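Local coordinates for nisin immunity protein (Lactococcus lactis subsp. lactis, PDB 5XHB) that takes part in the immunity of its lactococcal host against nisin supplied from outside the cell, at residues H200-K205 against F219-K224; F20-K25 against N73-A78. All blocks are in the same frame, centred on the assembly; numbering follows the deposited sequence.

Interaction 1. Residues H200-K205 against F219-K224; sequences HSIRGK and FKLATK
The carbonyl O of I202 accepts the amide N-H of K205 at 3.0 Å, closing a type II turn as strand 191-202 ends, while the side chain of I202 reaches over to L221. Both segments belong to the antiparallel sheet of the Spa1_C region. They run parallel but are not sheet neighbours, because strand 210-215 lies between them; H200 pairs by its backbone with A212 of that strand, and L221 packs on A210. The contact is therefore made by side chains on one face, bridging an intervening strand, and no hydrogen bond joins the segments.

G204 suits the third place of the turn: at its phi of 85° a CB would press on the carbonyl O of R203. I202 carries an extended branch, with CD1 anti to CA (chi2 169°), and this methyl meets CD1 of L221 at 3.5 Å, the two side chains crossing at about a right angle. Pressed this tightly, the flexible branched ends of isoleucine and leucine span the strand between.

At the other end H200 and F219 meet. The imidazole is held at both nitrogens, ND1 by the backbone O of G152 and NE2 by OE1 of E198. Two oxygen partners, one a carboxylate, fix the ring's rotation and would probably stabilise its protonated form. CD2 comes nearest F219, with NE2 just behind, and L151 packs against both residues. The ring planes stand at 87° with centroids 5.1 Å apart, an oblique meeting in which H200 CD2 lies 3.5 Å from F219 CE1 and 3.7 Å from F219 CZ.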
ATOM      1  N   HIS A 200      -4.436   4.081 -10.076  1.00  9.21           N
ATOM      2  CA  HIS A 200      -3.308   3.225 -10.425  1.00 10.26           C
ATOM      3  C   HIS A 200      -2.167   3.470  -9.481  1.00 10.56           C
ATOM      4  O   HIS A 200      -1.982   4.584  -8.990  1.00 10.21           O
ATOM      5  CB  HIS A 200      -2.801   3.494 -11.846  1.00  9.77           C
ATOM      6  CG  HIS A 200      -3.726   3.042 -12.928  1.00 15.02           C
ATOM      7  ND1 HIS A 200      -3.423   1.998 -13.773  1.00 20.24           N
ATOM      8  CD2 HIS A 200      -4.938   3.506 -13.324  1.00 18.15           C
ATOM      9  CE1 HIS A 200      -4.401   1.840 -14.648  1.00 19.81           C
ATOM     10  NE2 HIS A 200      -5.333   2.740 -14.396  1.00 21.14           N
ATOM     11  N   SER A 201      -1.377   2.424  -9.262  1.00  9.98           N
ATOM     12  CA  SER A 201      -0.060   2.578  -8.654  1.00 11.26           C
ATOM     13  C   SER A 201       0.819   3.463  -9.527  1.00 12.01           C
ATOM     14  O   SER A 201       0.565   3.616 -10.721  1.00 14.29           O
ATOM     15  CB  SER A 201       0.609   1.202  -8.497  1.00 11.57           C
ATOM     16  OG  SER A 201      -0.254   0.318  -7.806  1.00 20.13           O
ATOM     17  N   ILE A 202       1.874   4.013  -8.939  1.00 12.64           N
ATOM     18  CA  ILE A 202       2.889   4.708  -9.711  1.00 13.38           C
ATOM     19  C   ILE A 202       4.151   3.831  -9.667  1.00 13.63           C
ATOM     20  O   ILE A 202       4.558   3.389  -8.598  1.00 11.40           O
ATOM     21  CB  ILE A 202       3.142   6.107  -9.149  1.00 17.27           C
ATOM     22  CG1 ILE A 202       1.917   6.992  -9.409  1.00 11.96           C
ATOM     23  CG2 ILE A 202       4.400   6.735  -9.741  1.00 14.11           C
ATOM     24  CD1 ILE A 202       1.976   8.290  -8.677  1.00 21.32           C
ATOM     25  N   ARG A 203       4.734   3.545 -10.826  1.00 12.61           N
ATOM     26  CA  ARG A 203       5.868   2.615 -10.884  1.00 10.83           C
ATOM     27  C   ARG A 203       7.005   3.096  -9.996  1.00 14.75           C
ATOM     28  O   ARG A 203       7.343   4.273 -10.012  1.00 13.89           O
ATOM     29  CB  ARG A 203       6.355   2.454 -12.317  1.00 12.60           C
ATOM     30  CG  ARG A 203       5.285   1.978 -13.254  1.00 15.21           C
ATOM     31  CD  ARG A 203       5.851   1.673 -14.629  1.00 15.44           C
ATOM     32  NE  ARG A 203       4.826   1.884 -15.644  1.00 17.05           N
ATOM     33  CZ  ARG A 203       5.032   1.772 -16.951  1.00 21.33           C
ATOM     34  NH1 ARG A 203       6.226   1.417 -17.407  1.00 18.67           N
ATOM     35  NH2 ARG A 203       4.045   2.016 -17.800  1.00 19.70           N
ATOM     36  N   GLY A 204       7.555   2.196  -9.189  1.00 12.75           N
ATOM     37  CA  GLY A 204       8.642   2.563  -8.301  1.00 18.59           C
ATOM     38  C   GLY A 204       8.232   3.168  -6.974  1.00 17.45           C
ATOM     39  O   GLY A 204       9.093   3.576  -6.197  1.00 18.80           O
ATOM     40  N   LYS A 205       6.930   3.238  -6.705  1.00 12.55           N
ATOM     41  CA  LYS A 205       6.451   3.765  -5.437  1.00 15.75           C
ATOM     42  C   LYS A 205       5.412   2.850  -4.811  1.00 15.22           C
ATOM     43  O   LYS A 205       4.535   2.340  -5.504  1.00 14.18           O
ATOM     44  CB  LYS A 205       5.849   5.172  -5.626  1.00 17.68           C
ATOM     45  CG  LYS A 205       6.797   6.152  -6.319  1.00 21.32           C
ATOM     46  CD  LYS A 205       6.409   7.619  -6.089  1.00 22.67           C
ATOM     47  CE  LYS A 205       7.338   8.561  -6.868  1.00 24.06           C
ATOM     48  NZ  LYS A 205       7.001  10.016  -6.718  1.00 33.19           N
ATOM     49  N   PHE A 219      -4.551  11.699 -15.421  1.00 13.56           N
ATOM     50  CA  PHE A 219      -4.129  11.126 -14.160  1.00 12.35           C
ATOM     51  C   PHE A 219      -3.323  12.141 -13.375  1.00 13.86           C
ATOM     52  O   PHE A 219      -2.364  12.722 -13.896  1.00 14.86           O
ATOM     53  CB  PHE A 219      -3.330   9.855 -14.405  1.00 13.90           C
ATOM     54  CG  PHE A 219      -4.193   8.665 -14.711  1.00 12.79           C
ATOM     55  CD1 PHE A 219      -4.791   7.952 -13.676  1.00 12.46           C
ATOM     56  CD2 PHE A 219      -4.416   8.271 -16.021  1.00 17.74           C
ATOM     57  CE1 PHE A 219      -5.594   6.852 -13.955  1.00 16.48           C
ATOM     58  CE2 PHE A 219      -5.222   7.176 -16.305  1.00 20.60           C
ATOM     59  CZ  PHE A 219      -5.814   6.470 -15.267  1.00 18.21           C
ATOM     60  N   LYS A 220      -3.727  12.362 -12.123  1.00 11.84           N
ATOM     61  CA  LYS A 220      -3.041  13.298 -11.234  1.00 12.97           C
ATOM     62  C   LYS A 220      -2.325  12.567 -10.099  1.00 13.55           C
ATOM     63  O   LYS A 220      -2.801  11.546  -9.615  1.00 12.54           O
ATOM     64  CB  LYS A 220      -4.041  14.289 -10.628  1.00 15.99           C
ATOM     65  CG  LYS A 220      -4.814  15.108 -11.656  1.00 15.27           C
ATOM     66  CD  LYS A 220      -3.872  15.934 -12.533  1.00 16.65           C
ATOM     67  CE  LYS A 220      -4.647  17.052 -13.267  1.00 22.08           C
ATOM     68  NZ  LYS A 220      -3.934  17.587 -14.465  1.00 35.13           N
ATOM     69  N   LEU A 221      -1.219  13.143  -9.640  1.00 13.43           N
ATOM     70  CA  LEU A 221      -0.436  12.583  -8.549  1.00 12.92           C
ATOM     71  C   LEU A 221      -1.063  12.872  -7.199  1.00 14.32           C
ATOM     72  O   LEU A 221      -1.359  14.031  -6.880  1.00 18.14           O
ATOM     73  CB  LEU A 221       0.988  13.154  -8.603  1.00 12.90           C
ATOM     74  CG  LEU A 221       1.837  12.952  -7.348  1.00 14.73           C
ATOM     75  CD1 LEU A 221       2.098  11.478  -7.161  1.00 20.51           C
ATOM     76  CD2 LEU A 221       3.148  13.744  -7.445  1.00 18.30           C
ATOM     77  N   ALA A 222      -1.272  11.816  -6.413  1.00 14.63           N
ATOM     78  CA  ALA A 222      -1.774  11.923  -5.051  1.00 15.11           C
ATOM     79  C   ALA A 222      -0.670  11.536  -4.078  1.00 17.88           C
ATOM     80  O   ALA A 222      -0.089  10.456  -4.202  1.00 15.99           O
ATOM     81  CB  ALA A 222      -2.992  11.026  -4.841  1.00 14.09           C
ATOM     82  N   THR A 223      -0.387  12.398  -3.103  1.00 17.16           N
ATOM     83  CA  THR A 223       0.680  12.111  -2.145  1.00 17.11           C
ATOM     84  C   THR A 223       0.223  12.285  -0.701  1.00 21.22           C
ATOM     85  O   THR A 223      -0.702  13.042  -0.431  1.00 17.08           O
ATOM     86  CB  THR A 223       1.905  13.003  -2.400  1.00 24.49           C
ATOM     87  OG1 THR A 223       1.504  14.373  -2.361  1.00 27.38           O
ATOM     88  CG2 THR A 223       2.501  12.713  -3.763  1.00 21.81           C
ATOM     89  N   LYS A 224       0.878  11.584   0.224  1.00 18.29           N
ATOM     90  CA  LYS A 224       0.443  11.551   1.612  1.00 24.32           C
ATOM     91  C   LYS A 224       0.621  12.918   2.254  1.00 26.13           C
ATOM     92  O   LYS A 224       1.677  13.534   2.133  1.00 30.42           O
ATOM     93  CB  LYS A 224       1.203  10.477   2.398  1.00 27.39           C
ATOM     94  CG  LYS A 224       1.068  10.597   3.922  1.00 33.59           C
ATOM     95  CD  LYS A 224      -0.382  10.417   4.412  1.00 39.45           C
ATOM     96  CE  LYS A 224      -0.670  11.235   5.707  1.00 35.61           C
ATOM     97  NZ  LYS A 224      -2.034  11.049   6.333  1.00 23.83           N
TER

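Interaction 2. Residues F20-K25 against N73-A78; sequences FIYDNK and NNIYEA
Apolar contact between I75 and the aromatic pair F20 and Y22 makes the whole of this meeting. Strands 19-22 and 67-78 belong to the same antiparallel sheet, yet three other strands separate them in its order. The sheet curls until residues far apart in it face each other across a buried interior. I75 sends its CD1 forward on an extended branch (chi2 -172°), a slender probe that reaches both rings: it lies 3.9 Å from CD2 of Y22 and 4.1 Å from CE2 of F20. F20 and I75 approach from opposite directions, and CD1 sits obliquely to each ring. Y22 also puts its CB at the edge of the F20 ring, in its plane. M85 packs on both F20 and I75, while V10 touches all three residues.

No hydrogen bond crosses between the segments. Y22 and K25 exchange two backbone bonds, Y22 N to K25 O and K25 N to Y22 O, closing a type I' turn; D23 and N24 fill its two left-handed positions, which asparagine and aspartate accept more readily than most residues. On strand 67-78, N74 ND2 gives Y76 OH a nearly straight bond of 3.1 Å (173°), in the amide plane, while N74 OD1 takes the backbone N of F46.

With hydrocarbon alone meeting across the interior, the contact depends on shape and burial, and directional bonds serve the turn, N74 and strand pairing.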
ATOM      1  N   PHE A  20      13.708  -5.878   2.897  1.00 18.05           N
ATOM      2  CA  PHE A  20      14.940  -6.550   3.278  1.00 18.27           C
ATOM      3  C   PHE A  20      15.857  -6.829   2.107  1.00 19.88           C
ATOM      4  O   PHE A  20      15.484  -6.691   0.939  1.00 16.94           O
ATOM      5  CB  PHE A  20      14.618  -7.860   4.011  1.00 19.42           C
ATOM      6  CG  PHE A  20      13.959  -8.911   3.147  1.00 19.46           C
ATOM      7  CD1 PHE A  20      12.581  -8.902   2.944  1.00 16.24           C
ATOM      8  CD2 PHE A  20      14.714  -9.925   2.570  1.00 15.37           C
ATOM      9  CE1 PHE A  20      11.963  -9.874   2.169  1.00 13.59           C
ATOM     10  CE2 PHE A  20      14.115 -10.900   1.786  1.00 14.64           C
ATOM     11  CZ  PHE A  20      12.727 -10.872   1.579  1.00 15.66           C
ATOM     12  N   ILE A  21      17.076  -7.229   2.437  1.00 20.51           N
ATOM     13  CA  ILE A  21      18.037  -7.619   1.430  1.00 17.92           C
ATOM     14  C   ILE A  21      18.421  -9.072   1.642  1.00 20.62           C
ATOM     15  O   ILE A  21      18.658  -9.500   2.770  1.00 25.69           O
ATOM     16  CB  ILE A  21      19.284  -6.730   1.481  1.00 27.42           C
ATOM     17  CG1 ILE A  21      18.882  -5.276   1.233  1.00 28.39           C
ATOM     18  CG2 ILE A  21      20.302  -7.193   0.467  1.00 27.87           C
ATOM     19  CD1 ILE A  21      19.993  -4.280   1.511  1.00 37.50           C
ATOM     20  N   TYR A  22      18.469  -9.831   0.561  1.00 22.83           N
ATOM     21  CA  TYR A  22      18.865 -11.222   0.641  1.00 24.78           C
ATOM     22  C   TYR A  22      19.724 -11.558  -0.572  1.00 31.38           C
ATOM     23  O   TYR A  22      19.324 -11.316  -1.709  1.00 28.20           O
ATOM     24  CB  TYR A  22      17.634 -12.131   0.727  1.00 27.71           C
ATOM     25  CG  TYR A  22      17.875 -13.529   0.214  1.00 34.91           C
ATOM     26  CD1 TYR A  22      18.929 -14.288   0.691  1.00 38.11           C
ATOM     27  CD2 TYR A  22      17.040 -14.090  -0.749  1.00 40.43           C
ATOM     28  CE1 TYR A  22      19.165 -15.554   0.209  1.00 44.10           C
ATOM     29  CE2 TYR A  22      17.258 -15.367  -1.226  1.00 38.77           C
ATOM     30  CZ  TYR A  22      18.323 -16.093  -0.741  1.00 43.34           C
ATOM     31  OH  TYR A  22      18.555 -17.367  -1.210  1.00 52.91           O
ATOM     32  N   ASP A  23      20.914 -12.097  -0.315  1.00 32.14           N
ATOM     33  CA  ASP A  23      21.846 -12.465  -1.380  1.00 36.84           C
ATOM     34  C   ASP A  23      22.102 -11.267  -2.290  1.00 32.70           C
ATOM     35  O   ASP A  23      22.066 -11.383  -3.513  1.00 35.03           O
ATOM     36  CB  ASP A  23      21.299 -13.658  -2.171  1.00 38.49           C
ATOM     37  CG  ASP A  23      22.324 -14.268  -3.106  1.00 51.60           C
ATOM     38  OD1 ASP A  23      23.516 -13.904  -3.000  1.00 53.96           O
ATOM     39  OD2 ASP A  23      21.932 -15.113  -3.944  1.00 51.45           O
ATOM     40  N   ASN A  24      22.317 -10.112  -1.667  1.00 30.92           N
ATOM     41  CA  ASN A  24      22.585  -8.845  -2.354  1.00 33.27           C
ATOM     42  C   ASN A  24      21.473  -8.300  -3.264  1.00 31.43           C
ATOM     43  O   ASN A  24      21.739  -7.468  -4.130  1.00 32.34           O
ATOM     44  CB  ASN A  24      23.861  -8.958  -3.183  1.00 40.65           C
ATOM     45  CG  ASN A  24      24.851  -7.873  -2.850  1.00 51.75           C
ATOM     46  OD1 ASN A  24      25.800  -8.098  -2.097  1.00 56.52           O
ATOM     47  ND2 ASN A  24      24.626  -6.674  -3.388  1.00 49.22           N
ATOM     48  N   LYS A  25      20.241  -8.754  -3.075  1.00 21.25           N
ATOM     49  CA  LYS A  25      19.121  -8.224  -3.860  1.00 21.93           C
ATOM     50  C   LYS A  25      18.028  -7.712  -2.922  1.00 20.79           C
ATOM     51  O   LYS A  25      17.840  -8.258  -1.846  1.00 20.02           O
ATOM     52  CB  LYS A  25      18.549  -9.295  -4.794  1.00 26.37           C
ATOM     53  CG  LYS A  25      19.501  -9.769  -5.884  1.00 31.39           C
ATOM     54  CD  LYS A  25      18.787 -10.712  -6.858  1.00 36.83           C
ATOM     55  CE  LYS A  25      17.522 -10.076  -7.449  1.00 40.33           C
ATOM     56  NZ  LYS A  25      16.816 -10.971  -8.430  1.00 42.07           N
ATOM     57  N   ASN A  73      10.542 -16.285   9.687  1.00 21.04           N
ATOM     58  CA  ASN A  73      11.230 -17.562   9.794  1.00 20.62           C
ATOM     59  C   ASN A  73      11.375 -18.277   8.461  1.00 22.37           C
ATOM     60  O   ASN A  73      10.409 -18.869   7.967  1.00 20.93           O
ATOM     61  CB  ASN A  73      10.477 -18.451  10.779  1.00 19.00           C
ATOM     62  CG  ASN A  73      11.278 -19.667  11.211  1.00 26.70           C
ATOM     63  OD1 ASN A  73      12.511 -19.707  11.093  1.00 27.26           O
ATOM     64  ND2 ASN A  73      10.577 -20.667  11.727  1.00 29.76           N
ATOM     65  N   ASN A  74      12.585 -18.197   7.902  1.00 19.58           N
ATOM     66  CA  ASN A  74      12.999 -18.899   6.689  1.00 20.82           C
ATOM     67  C   ASN A  74      12.386 -18.368   5.410  1.00 20.38           C
ATOM     68  O   ASN A  74      11.298 -17.805   5.415  1.00 18.79           O
ATOM     69  CB  ASN A  74      12.687 -20.386   6.794  1.00 20.43           C
ATOM     70  CG  ASN A  74      13.265 -20.999   8.043  1.00 24.57           C
ATOM     71  OD1 ASN A  74      14.291 -20.550   8.542  1.00 21.91           O
ATOM     72  ND2 ASN A  74      12.600 -22.014   8.568  1.00 23.16           N
ATOM     73  N   ILE A  75      13.123 -18.557   4.321  1.00 20.27           N
ATOM     74  CA  ILE A  75      12.618 -18.320   2.972  1.00 17.19           C
ATOM     75  C   ILE A  75      12.465 -19.669   2.293  1.00 22.87           C
ATOM     76  O   ILE A  75      13.372 -20.503   2.365  1.00 22.69           O
ATOM     77  CB  ILE A  75      13.566 -17.411   2.154  1.00 15.51           C
ATOM     78  CG1 ILE A  75      13.628 -16.024   2.782  1.00 16.86           C
ATOM     79  CG2 ILE A  75      13.113 -17.318   0.686  1.00 16.71           C
ATOM     80  CD1 ILE A  75      14.375 -15.001   1.975  1.00 20.56           C
ATOM     81  N   TYR A  76      11.313 -19.882   1.660  1.00 17.86           N
ATOM     82  CA  TYR A  76      10.988 -21.120   0.963  1.00 21.28           C
ATOM     83  C   TYR A  76      10.741 -20.900  -0.519  1.00 22.07           C
ATOM     84  O   TYR A  76      10.328 -19.814  -0.933  1.00 20.90           O
ATOM     85  CB  TYR A  76       9.725 -21.749   1.546  1.00 22.10           C
ATOM     86  CG  TYR A  76       9.808 -22.036   3.006  1.00 21.90           C
ATOM     87  CD1 TYR A  76       9.594 -21.034   3.941  1.00 21.19           C
ATOM     88  CD2 TYR A  76      10.093 -23.313   3.461  1.00 27.08           C
ATOM     89  CE1 TYR A  76       9.665 -21.295   5.289  1.00 23.20           C
ATOM     90  CE2 TYR A  76      10.169 -23.581   4.815  1.00 28.51           C
ATOM     91  CZ  TYR A  76       9.959 -22.570   5.718  1.00 24.69           C
ATOM     92  OH  TYR A  76      10.033 -22.828   7.066  1.00 26.60           O
ATOM     93  N   GLU A  77      10.936 -21.942  -1.315  1.00 24.06           N
ATOM     94  CA  GLU A  77      10.455 -21.889  -2.686  1.00 21.42           C
ATOM     95  C   GLU A  77       9.054 -22.481  -2.739  1.00 22.73           C
ATOM     96  O   GLU A  77       8.811 -23.554  -2.179  1.00 27.06           O
ATOM     97  CB  GLU A  77      11.398 -22.630  -3.637  1.00 25.11           C
ATOM     98  CG  GLU A  77      10.983 -22.487  -5.099  1.00 25.89           C
ATOM     99  CD  GLU A  77      11.943 -23.173  -6.048  1.00 40.68           C
ATOM    100  OE1 GLU A  77      12.813 -23.930  -5.567  1.00 40.36           O
ATOM    101  OE2 GLU A  77      11.823 -22.959  -7.276  1.00 42.40           O
ATOM    102  N   ALA A  78       8.124 -21.781  -3.396  1.00 18.29           N
ATOM    103  CA  ALA A  78       6.763 -22.281  -3.539  1.00 17.64           C
ATOM    104  C   ALA A  78       6.620 -23.139  -4.806  1.00 23.95           C
ATOM    105  O   ALA A  78       7.541 -23.223  -5.617  1.00 23.67           O
ATOM    106  CB  ALA A  78       5.768 -21.124  -3.561  1.00 22.80           C
TER

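From the N terminus, the chain first makes strand 19-22 and its turn, then runs through 47 residues, many of them in strands, before strand 67-78 returns to close interaction 2. This contact draws together distant strands of the curled eight-strand sheet. Only later does the chain build the seven-strand sheet of the C-terminal half, where interaction 1 closes a much shorter loop of 13 residues, all of strand 210-215 among them. The two loops follow in series and neither nests nor crosses. Their centres lie 28 Å apart and their nearest atoms about 14 Å, so each contact lies within its own sheet and does not touch the other.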